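Local coordinates for uncharacterized protein (Bacteroides eggerthii DSM 20697, PDB 4ECO) that is of unknown function but, as a leucine-rich repeat protein, probably binds other proteins through its curved solenoid, at residues A[475-480]-A[505-510]; A[501-506]-A[530-535]; A[467-472]-A[493-498]. One frame throughout, in Å; residues are numbered along the deposited sequence.

Contact 1 of 3, residues A[475-480]-A[505-510]; sequences NSLKDE and DDFRAT
Leu477 and Asp506 bring the two backbones closest, with 6.1 Å between Leu477 CA and Asp506 CA. Residues 505-507 form a short 3-10 turn, while 475-480 bends round beside it and presents two successive N-H groups, those of Ser476 and Leu477. The CB atoms of both Leu477 and Asp506 point across the gap. One carboxylate oxygen receives both N-H groups. The bond from Ser476 N to Asp506 OD2 is 2.7 Å long and nearly straight, with an N-H...O angle of 161°, and its donor lies almost on the line of the C-O bond. Leu477 N meets the same OD2 at 3.0 Å from well above the carboxylate plane, so the oxygen is gripped from two directions. Asp506 CG stands anti to the carbonyl carbon and beside the backbone N (chi1 -76°), a setting from which the carboxylate extends toward 475-480. Its other oxygen, OD1, lies 3.5 Å from Lys478 CG, where the lysine chain passes at a slant. The ammonium turns away at chi4, and Lys478 NZ ends 4.6 Å from Asp506 OD1, too far for a salt bridge. It bonds instead to Asn475 OD1 at 2.9 Å and to the carbonyls of Asp479 and Glu480, which closes the 475-480 bend on itself. On the apolar side, Leu477 CD1 sits above one face of the Phe507 ring, offset toward the rim, at 4.2 Å from Phe507 CZ. Ser476 OG turns back to the carbonyl of Pro473; it is the backbone N-H of this residue that bonds across to Asp506. With two backbone donors at OD2 and the Lys478 ammonium nearby, the buried Asp506 carboxylate probably remains charged, and it fixes the bend of 475-480 against the turn of the following coil.

Contact 2 of 3, residues A[501-506]-A[530-535]; sequences TKLSDD and TQPLNS
Leu503 and Pro532 make the apolar part of the contact, crossing at about a right angle with Leu503 CD1 3.8 Å from Pro532 CG. Both are buried; Leu503 also packs on Ile472, and Pro532 on Phe541 of strand 540-542, so hydrophobic neighbours continue from coil to coil. The second kind of interaction is van der Waals packing of the Gln531 chain over the backbone. Gln531 CG lies 3.2 Å from Ser504 O, and the bend at chi2 (95°) folds the amide back along residues 503 and 504, leaving Gln531 NE2 4.1 Å from Leu503 CB. NE2 also comes near Ser504 N, but both are donors and do not bond. At the outer end Asp505 OD1 meets Gln531 CG at 3.8 Å, with the carboxylate and amide planes nearly perpendicular. An alanine replacing Gln531 keeps CB but loses CG and the amide, and would probably leave Ser504 O less covered and a gap beside Leu503. The backbones approach to 5.8 Å between Asp505 CA and Gln531 CA, where both chains enter 3-10 turns. Such short turns stacked from one coil to the next, away from the parallel strands, are typical of the convex side of a leucine-rich repeat solenoid.

Contact 3 of 3, residues A[467-472]-A[493-498]; sequences NMLTEI and IDLRFN
Asn498 turns the edge of its flat amide to the other segment: OD1 takes the N-H of Leu469 at 2.9 Å, in the carbonyl plane and on a lone pair. Asn498 ND2 donates to Leu495 O at 3.2 Å, from well above the plane of that carbonyl, and also to Leu464 O. With CG anti to the carbonyl carbon (chi1 -87°), the amide runs next to the Leu469 side chain in the same direction, Asn498 OD1 3.3 Å from Leu469 CB. Arg496 is held at its guanidinium edge, where NE meets the syn lone pair of Asp494 OD1 at 2.8 Å in a salt bridge. Across the backbones, Asn467 N bonds to Phe497 O at 3.2 Å. On the apolar side, Leu469 CD1 packs on Leu495 CD2 at 3.8 Å, the side chains crossing near a right angle, and Ile472 CD1 touches the same methyl more loosely. Asn467 directs its own amide to Leu464, Leu440 and Ile445, and Asn523 ND2 reaches Leu495 O; the three asparagines thus form the asparagine ladder of leucine-rich repeats. The buried amides of Asn467 and Asn498 thereby satisfy backbone donors and acceptors where the chain leaves its strand, locking successive coils in register.

In the fold
From the N terminus, residues 467-472 come first and pair with 493-498, so contact 3 closes a loop of 20 intervening residues. Within that loop lies 475-480, whose partner 505-510 falls beyond it; contacts 3 and 1 therefore cross. Contact 2 opens at 501-506, after contact 3 has closed, and shares Asp505 and Asp506 with contact 1, ending at 530-535 one coil further on. Backbone bonds from Thr501 N to Thr470 O and from Ile472 N to Lys502 O join contacts 2 and 3, while Phe507 packs on Ile472 and Ile493. Together the contacts stack three successive coils, whose parallel strands are 461-463, 492-494 and 517-519.

Contact 1 of 3, residues A[475-480]-A[505-510]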
loop_
_atom_site.group_PDB
_atom_site.type_symbol
_atom_site.label_atom_id
_atom_site.label_comp_id
_atom_site.label_asym_id
_atom_site.label_seq_id
_atom_site.Cartn_x
_atom_site.Cartn_y
_atom_site.Cartn_z
ATOM N N ASN A 475 7.620 21.764 -28.751
ATOM C CA ASN A 475 6.238 21.410 -28.457
ATOM C C ASN A 475 6.152 20.080 -27.704
ATOM O O ASN A 475 5.938 19.019 -28.299
ATOM C CB ASN A 475 5.429 21.389 -29.738
ATOM C CG ASN A 475 5.236 22.757 -30.322
ATOM O OD1 ASN A 475 4.660 23.649 -29.698
ATOM N ND2 ASN A 475 5.706 22.942 -31.539
ATOM N N SER A 476 6.341 20.156 -26.378
ATOM C CA SER A 476 6.310 18.997 -25.504
ATOM C C SER A 476 5.107 19.038 -24.571
ATOM O O SER A 476 4.613 17.981 -24.187
ATOM C CB SER A 476 7.597 18.906 -24.696
ATOM O OG SER A 476 8.728 18.639 -25.512
ATOM N N LEU A 477 4.638 20.245 -24.201
ATOM C CA LEU A 477 3.489 20.426 -23.306
ATOM C C LEU A 477 2.325 21.114 -24.031
ATOM O O LEU A 477 1.259 21.375 -23.443
ATOM C CB LEU A 477 3.903 21.234 -22.078
ATOM C CG LEU A 477 4.838 20.524 -21.138
ATOM C CD1 LEU A 477 5.664 21.513 -20.367
ATOM C CD2 LEU A 477 4.072 19.614 -20.211
ATOM N N LYS A 478 2.541 21.395 -25.321
ATOM C CA LYS A 478 1.566 22.047 -26.179
ATOM C C LYS A 478 1.837 21.694 -27.650
ATOM O O LYS A 478 2.855 21.058 -27.961
ATOM C CB LYS A 478 1.594 23.579 -25.955
ATOM C CG LYS A 478 2.869 24.312 -26.405
ATOM C CD LYS A 478 2.512 25.773 -26.719
ATOM C CE LYS A 478 3.562 26.562 -27.462
ATOM N NZ LYS A 478 3.679 26.216 -28.909
ATOM N N ASP A 479 0.883 22.065 -28.535
ATOM C CA ASP A 479 1.005 22.019 -30.000
ATOM C C ASP A 479 1.411 23.430 -30.430
ATOM O O ASP A 479 1.156 24.373 -29.684
ATOM C CB ASP A 479 -0.288 21.518 -30.688
ATOM C CG ASP A 479 -0.569 20.015 -30.598
ATOM O OD1 ASP A 479 0.360 19.245 -30.238
ATOM O OD2 ASP A 479 -1.701 19.608 -30.925
ATOM N N GLU A 480 2.070 23.581 -31.582
ATOM C CA GLU A 480 2.611 24.860 -32.073
ATOM C C GLU A 480 1.701 26.073 -31.814
ATOM O O GLU A 480 2.216 27.084 -31.319
ATOM C CB GLU A 480 2.936 24.809 -33.579
ATOM C CG GLU A 480 3.784 25.978 -34.062
ATOM C CD GLU A 480 5.187 26.099 -33.485
ATOM O OE1 GLU A 480 5.933 25.094 -33.532
ATOM O OE2 GLU A 480 5.557 27.208 -33.033
ATOM N N ASP A 505 9.980 27.296 -24.406
ATOM C CA ASP A 505 9.073 28.341 -23.931
ATOM C C ASP A 505 7.768 27.737 -23.435
ATOM O O ASP A 505 6.872 28.467 -22.998
ATOM C CB ASP A 505 8.832 29.381 -25.016
ATOM C CG ASP A 505 10.024 30.281 -25.222
ATOM O OD1 ASP A 505 11.137 29.928 -24.726
ATOM O OD2 ASP A 505 9.866 31.320 -25.900
ATOM N N ASP A 506 7.702 26.389 -23.443
ATOM C CA ASP A 506 6.618 25.597 -22.885
ATOM C C ASP A 506 6.538 25.791 -21.388
ATOM O O ASP A 506 5.540 25.411 -20.791
ATOM C CB ASP A 506 6.828 24.088 -23.174
ATOM C CG ASP A 506 6.532 23.588 -24.573
ATOM O OD1 ASP A 506 6.199 24.427 -25.454
ATOM O OD2 ASP A 506 6.630 22.358 -24.795
ATOM N N PHE A 507 7.612 26.291 -20.753
ATOM C CA PHE A 507 7.652 26.434 -19.300
ATOM C C PHE A 507 7.245 27.866 -18.841
ATOM O O PHE A 507 6.984 28.084 -17.655
ATOM C CB PHE A 507 9.035 26.045 -18.802
ATOM C CG PHE A 507 9.261 24.548 -18.918
ATOM C CD1 PHE A 507 9.793 23.993 -20.079
ATOM C CD2 PHE A 507 8.931 23.692 -17.865
ATOM C CE1 PHE A 507 9.987 22.616 -20.185
ATOM C CE2 PHE A 507 9.141 22.313 -17.968
ATOM C CZ PHE A 507 9.655 21.785 -19.128
ATOM N N ARG A 508 7.088 28.799 -19.791
ATOM C CA ARG A 508 6.644 30.160 -19.513
ATOM C C ARG A 508 5.149 30.144 -19.108
ATOM O O ARG A 508 4.449 29.159 -19.361
ATOM C CB ARG A 508 6.905 31.059 -20.737
ATOM C CG ARG A 508 8.389 31.082 -21.114
ATOM C CD ARG A 508 8.730 31.975 -22.290
ATOM N NE ARG A 508 8.354 33.379 -22.095
ATOM C CZ ARG A 508 9.020 34.243 -21.330
ATOM N NH1 ARG A 508 10.077 33.843 -20.623
ATOM N NH2 ARG A 508 8.617 35.504 -21.238
ATOM N N ALA A 509 4.675 31.217 -18.457
ATOM C CA ALA A 509 3.307 31.348 -17.940
ATOM C C ALA A 509 2.214 31.217 -19.043
ATOM O O ALA A 509 1.025 31.054 -18.727
ATOM C CB ALA A 509 3.172 32.677 -17.243
ATOM N N THR A 510 2.621 31.262 -20.332
ATOM C CA THR A 510 1.712 31.132 -21.470
ATOM C C THR A 510 1.113 29.714 -21.568
ATOM O O THR A 510 0.036 29.532 -22.137
ATOM C CB THR A 510 2.443 31.469 -22.768
ATOM O OG1 THR A 510 3.522 30.534 -22.987
ATOM C CG2 THR A 510 2.920 32.898 -22.809
#

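Contact 2 of 3, residues A[501-506]-A[530-535]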
loop_
_atom_site.group_PDB
_atom_site.type_symbol
_atom_site.label_atom_id
_atom_site.label_comp_id
_atom_site.label_asym_id
_atom_site.label_seq_id
_atom_site.Cartn_x
_atom_site.Cartn_y
_atom_site.Cartn_z
ATOM N N THR A 501 19.959 19.685 -20.845
ATOM C CA THR A 501 20.750 20.874 -21.240
ATOM C C THR A 501 19.842 21.995 -21.694
ATOM O O THR A 501 20.270 23.163 -21.697
ATOM C CB THR A 501 21.751 20.563 -22.354
ATOM O OG1 THR A 501 21.068 19.869 -23.395
ATOM C CG2 THR A 501 22.952 19.746 -21.869
ATOM N N LYS A 502 18.583 21.656 -22.066
ATOM C CA LYS A 502 17.626 22.634 -22.570
ATOM C C LYS A 502 16.193 22.349 -22.215
ATOM O O LYS A 502 15.759 21.202 -22.165
ATOM C CB LYS A 502 17.695 22.710 -24.110
ATOM C CG LYS A 502 18.256 24.007 -24.665
ATOM C CD LYS A 502 18.699 23.840 -26.130
ATOM C CE LYS A 502 19.956 22.997 -26.309
ATOM N NZ LYS A 502 20.308 22.803 -27.742
ATOM N N LEU A 503 15.438 23.437 -22.064
ATOM C CA LEU A 503 14.000 23.401 -21.905
ATOM C C LEU A 503 13.411 24.090 -23.165
ATOM O O LEU A 503 14.001 23.955 -24.248
ATOM C CB LEU A 503 13.524 24.007 -20.567
ATOM C CG LEU A 503 13.970 23.302 -19.256
ATOM C CD1 LEU A 503 13.258 23.897 -18.082
ATOM C CD2 LEU A 503 13.711 21.786 -19.272
ATOM N N SER A 504 12.256 24.774 -23.055
ATOM C CA SER A 504 11.548 25.459 -24.145
ATOM C C SER A 504 10.649 26.497 -23.558
ATOM O O SER A 504 10.521 26.560 -22.331
ATOM C CB SER A 504 10.740 24.475 -24.988
ATOM O OG SER A 504 9.869 23.691 -24.184
ATOM N N ASP A 505 9.980 27.296 -24.406
ATOM C CA ASP A 505 9.073 28.341 -23.931
ATOM C C ASP A 505 7.768 27.737 -23.435
ATOM O O ASP A 505 6.872 28.467 -22.998
ATOM C CB ASP A 505 8.832 29.381 -25.016
ATOM C CG ASP A 505 10.024 30.281 -25.222
ATOM O OD1 ASP A 505 11.137 29.928 -24.726
ATOM O OD2 ASP A 505 9.866 31.320 -25.900
ATOM N N ASP A 506 7.702 26.389 -23.443
ATOM C CA ASP A 506 6.618 25.597 -22.885
ATOM C C ASP A 506 6.538 25.791 -21.388
ATOM O O ASP A 506 5.540 25.411 -20.791
ATOM C CB ASP A 506 6.828 24.088 -23.174
ATOM C CG ASP A 506 6.532 23.588 -24.573
ATOM O OD1 ASP A 506 6.199 24.427 -25.454
ATOM O OD2 ASP A 506 6.630 22.358 -24.795
ATOM N N THR A 530 15.778 29.808 -17.887
ATOM C CA THR A 530 15.034 30.889 -17.259
ATOM C C THR A 530 13.518 30.772 -17.500
ATOM O O THR A 530 12.755 31.410 -16.779
ATOM C CB THR A 530 15.559 32.252 -17.773
ATOM O OG1 THR A 530 15.492 32.284 -19.202
ATOM C CG2 THR A 530 16.997 32.544 -17.334
ATOM N N GLN A 531 13.078 29.987 -18.510
ATOM C CA GLN A 531 11.669 29.863 -18.922
ATOM C C GLN A 531 10.718 29.590 -17.729
ATOM O O GLN A 531 9.722 30.316 -17.638
ATOM C CB GLN A 531 11.462 28.788 -20.006
ATOM C CG GLN A 531 12.300 28.976 -21.256
ATOM C CD GLN A 531 13.592 28.199 -21.234
ATOM O OE1 GLN A 531 14.261 28.066 -20.205
ATOM N NE2 GLN A 531 14.001 27.692 -22.394
ATOM N N PRO A 532 10.984 28.632 -16.789
ATOM C CA PRO A 532 10.026 28.418 -15.682
ATOM C C PRO A 532 9.937 29.603 -14.699
ATOM O O PRO A 532 9.016 29.629 -13.873
ATOM C CB PRO A 532 10.568 27.161 -14.969
ATOM C CG PRO A 532 11.477 26.504 -15.952
ATOM C CD PRO A 532 12.080 27.640 -16.722
ATOM N N LEU A 533 10.839 30.598 -14.811
ATOM C CA LEU A 533 10.841 31.778 -13.927
ATOM C C LEU A 533 9.794 32.826 -14.343
ATOM O O LEU A 533 9.568 33.767 -13.595
ATOM C CB LEU A 533 12.235 32.436 -13.864
ATOM C CG LEU A 533 13.372 31.502 -13.476
ATOM C CD1 LEU A 533 14.707 32.214 -13.552
ATOM C CD2 LEU A 533 13.128 30.868 -12.122
ATOM N N ASN A 534 9.122 32.632 -15.496
ATOM C CA ASN A 534 8.085 33.527 -16.053
ATOM C C ASN A 534 6.782 33.454 -15.233
ATOM O O ASN A 534 5.966 34.370 -15.277
ATOM C CB ASN A 534 7.808 33.145 -17.520
ATOM C CG ASN A 534 7.023 34.164 -18.310
ATOM O OD1 ASN A 534 5.995 33.854 -18.931
ATOM N ND2 ASN A 534 7.497 35.401 -18.323
ATOM N N SER A 535 6.600 32.375 -14.478
ATOM C CA SER A 535 5.442 32.156 -13.629
ATOM C C SER A 535 5.390 33.168 -12.472
ATOM O O SER A 535 6.415 33.454 -11.821
ATOM C CB SER A 535 5.472 30.736 -13.077
ATOM O OG SER A 535 4.498 30.575 -12.061
#

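Contact 3 of 3, residues A[467-472]-A[493-498]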
loop_
_atom_site.group_PDB
_atom_site.type_symbol
_atom_site.label_atom_id
_atom_site.label_comp_id
_atom_site.label_asym_id
_atom_site.label_seq_id
_atom_site.Cartn_x
_atom_site.Cartn_y
_atom_site.Cartn_z
ATOM N N ASN A 467 15.756 9.592 -15.131
ATOM C CA ASN A 467 15.448 9.109 -16.464
ATOM C C ASN A 467 16.577 9.483 -17.433
ATOM O O ASN A 467 17.701 9.715 -16.988
ATOM C CB ASN A 467 14.087 9.621 -16.910
ATOM C CG ASN A 467 13.011 8.732 -16.376
ATOM O OD1 ASN A 467 12.908 7.574 -16.760
ATOM N ND2 ASN A 467 12.229 9.217 -15.440
HETATM N N MSE A 468 16.287 9.517 -18.735
HETATM C CA MSE A 468 17.274 9.715 -19.800
HETATM C C MSE A 468 17.050 10.963 -20.621
HETATM O O MSE A 468 17.635 11.084 -21.708
HETATM C CB MSE A 468 17.233 8.506 -20.763
HETATM C CG MSE A 468 17.522 7.171 -20.097
HETATM SE SE MSE A 468 19.288 7.191 -19.279
HETATM C CE MSE A 468 18.878 5.776 -17.793
ATOM N N LEU A 469 16.221 11.885 -20.124
ATOM C CA LEU A 469 15.916 13.119 -20.845
ATOM C C LEU A 469 17.176 13.975 -21.011
ATOM O O LEU A 469 18.004 14.044 -20.098
ATOM C CB LEU A 469 14.807 13.903 -20.133
ATOM C CG LEU A 469 13.475 13.158 -20.010
ATOM C CD1 LEU A 469 12.660 13.683 -18.855
ATOM C CD2 LEU A 469 12.680 13.163 -21.316
ATOM N N THR A 470 17.356 14.535 -22.220
ATOM C CA THR A 470 18.486 15.403 -22.586
ATOM C C THR A 470 17.963 16.799 -22.911
ATOM O O THR A 470 18.707 17.780 -22.785
ATOM C CB THR A 470 19.295 14.816 -23.735
ATOM O OG1 THR A 470 18.407 14.362 -24.760
ATOM C CG2 THR A 470 20.173 13.674 -23.286
ATOM N N GLU A 471 16.675 16.889 -23.311
ATOM C CA GLU A 471 16.000 18.158 -23.570
ATOM C C GLU A 471 14.479 17.958 -23.709
ATOM O O GLU A 471 14.026 16.894 -24.152
ATOM C CB GLU A 471 16.562 18.908 -24.796
ATOM C CG GLU A 471 16.447 18.191 -26.126
ATOM C CD GLU A 471 17.091 18.950 -27.262
ATOM O OE1 GLU A 471 16.716 20.127 -27.490
ATOM O OE2 GLU A 471 17.962 18.351 -27.933
ATOM N N ILE A 472 13.708 18.988 -23.269
ATOM C CA ILE A 472 12.250 19.078 -23.371
ATOM C C ILE A 472 12.033 20.145 -24.458
ATOM O O ILE A 472 12.009 21.350 -24.153
ATOM C CB ILE A 472 11.484 19.363 -22.034
ATOM C CG1 ILE A 472 12.123 18.738 -20.756
ATOM C CG2 ILE A 472 9.998 19.068 -22.176
ATOM C CD1 ILE A 472 11.989 17.285 -20.522
ATOM N N ILE A 493 6.817 19.893 -11.148
ATOM C CA ILE A 493 7.612 19.165 -12.126
ATOM C C ILE A 493 8.954 18.757 -11.496
ATOM O O ILE A 493 9.767 19.620 -11.168
ATOM C CB ILE A 493 7.820 19.968 -13.435
ATOM C CG1 ILE A 493 6.495 20.625 -13.953
ATOM C CG2 ILE A 493 8.459 19.075 -14.499
ATOM C CD1 ILE A 493 6.654 21.513 -15.199
ATOM N N ASP A 494 9.171 17.435 -11.321
ATOM C CA ASP A 494 10.416 16.864 -10.815
ATOM C C ASP A 494 11.173 16.256 -11.964
ATOM O O ASP A 494 10.696 15.310 -12.596
ATOM C CB ASP A 494 10.169 15.832 -9.722
ATOM C CG ASP A 494 11.309 15.693 -8.732
ATOM O OD1 ASP A 494 12.454 16.022 -9.096
ATOM O OD2 ASP A 494 11.060 15.216 -7.602
ATOM N N LEU A 495 12.317 16.863 -12.299
ATOM C CA LEU A 495 13.166 16.428 -13.405
ATOM C C LEU A 495 14.598 16.153 -12.941
ATOM O O LEU A 495 15.510 16.085 -13.777
ATOM C CB LEU A 495 13.153 17.484 -14.530
ATOM C CG LEU A 495 11.866 17.562 -15.349
ATOM C CD1 LEU A 495 11.718 18.904 -15.989
ATOM C CD2 LEU A 495 11.773 16.407 -16.353
ATOM N N ARG A 496 14.790 15.929 -11.623
ATOM C CA ARG A 496 16.109 15.614 -11.079
ATOM C C ARG A 496 16.698 14.378 -11.734
ATOM O O ARG A 496 15.957 13.501 -12.210
ATOM C CB ARG A 496 16.059 15.373 -9.560
ATOM C CG ARG A 496 15.768 16.565 -8.649
ATOM C CD ARG A 496 15.480 16.052 -7.253
ATOM N NE ARG A 496 14.341 15.124 -7.290
ATOM C CZ ARG A 496 14.125 14.132 -6.435
ATOM N NH1 ARG A 496 14.954 13.925 -5.423
ATOM N NH2 ARG A 496 13.064 13.357 -6.571
ATOM N N PHE A 497 18.028 14.283 -11.726
ATOM C CA PHE A 497 18.764 13.123 -12.213
ATOM C C PHE A 497 18.380 12.752 -13.611
ATOM O O PHE A 497 17.857 11.661 -13.857
ATOM C CB PHE A 497 18.590 11.901 -11.292
ATOM C CG PHE A 497 19.085 12.189 -9.909
ATOM C CD1 PHE A 497 20.441 12.138 -9.618
ATOM C CD2 PHE A 497 18.203 12.569 -8.907
ATOM C CE1 PHE A 497 20.907 12.448 -8.346
ATOM C CE2 PHE A 497 18.665 12.880 -7.629
ATOM C CZ PHE A 497 20.016 12.823 -7.357
ATOM N N ASN A 498 18.667 13.666 -14.524
ATOM C CA ASN A 498 18.526 13.482 -15.955
ATOM C C ASN A 498 19.800 14.045 -16.569
ATOM O O ASN A 498 20.791 14.244 -15.847
ATOM C CB ASN A 498 17.232 14.118 -16.492
ATOM C CG ASN A 498 16.044 13.208 -16.423
ATOM O OD1 ASN A 498 15.808 12.413 -17.315
ATOM N ND2 ASN A 498 15.257 13.314 -15.379
#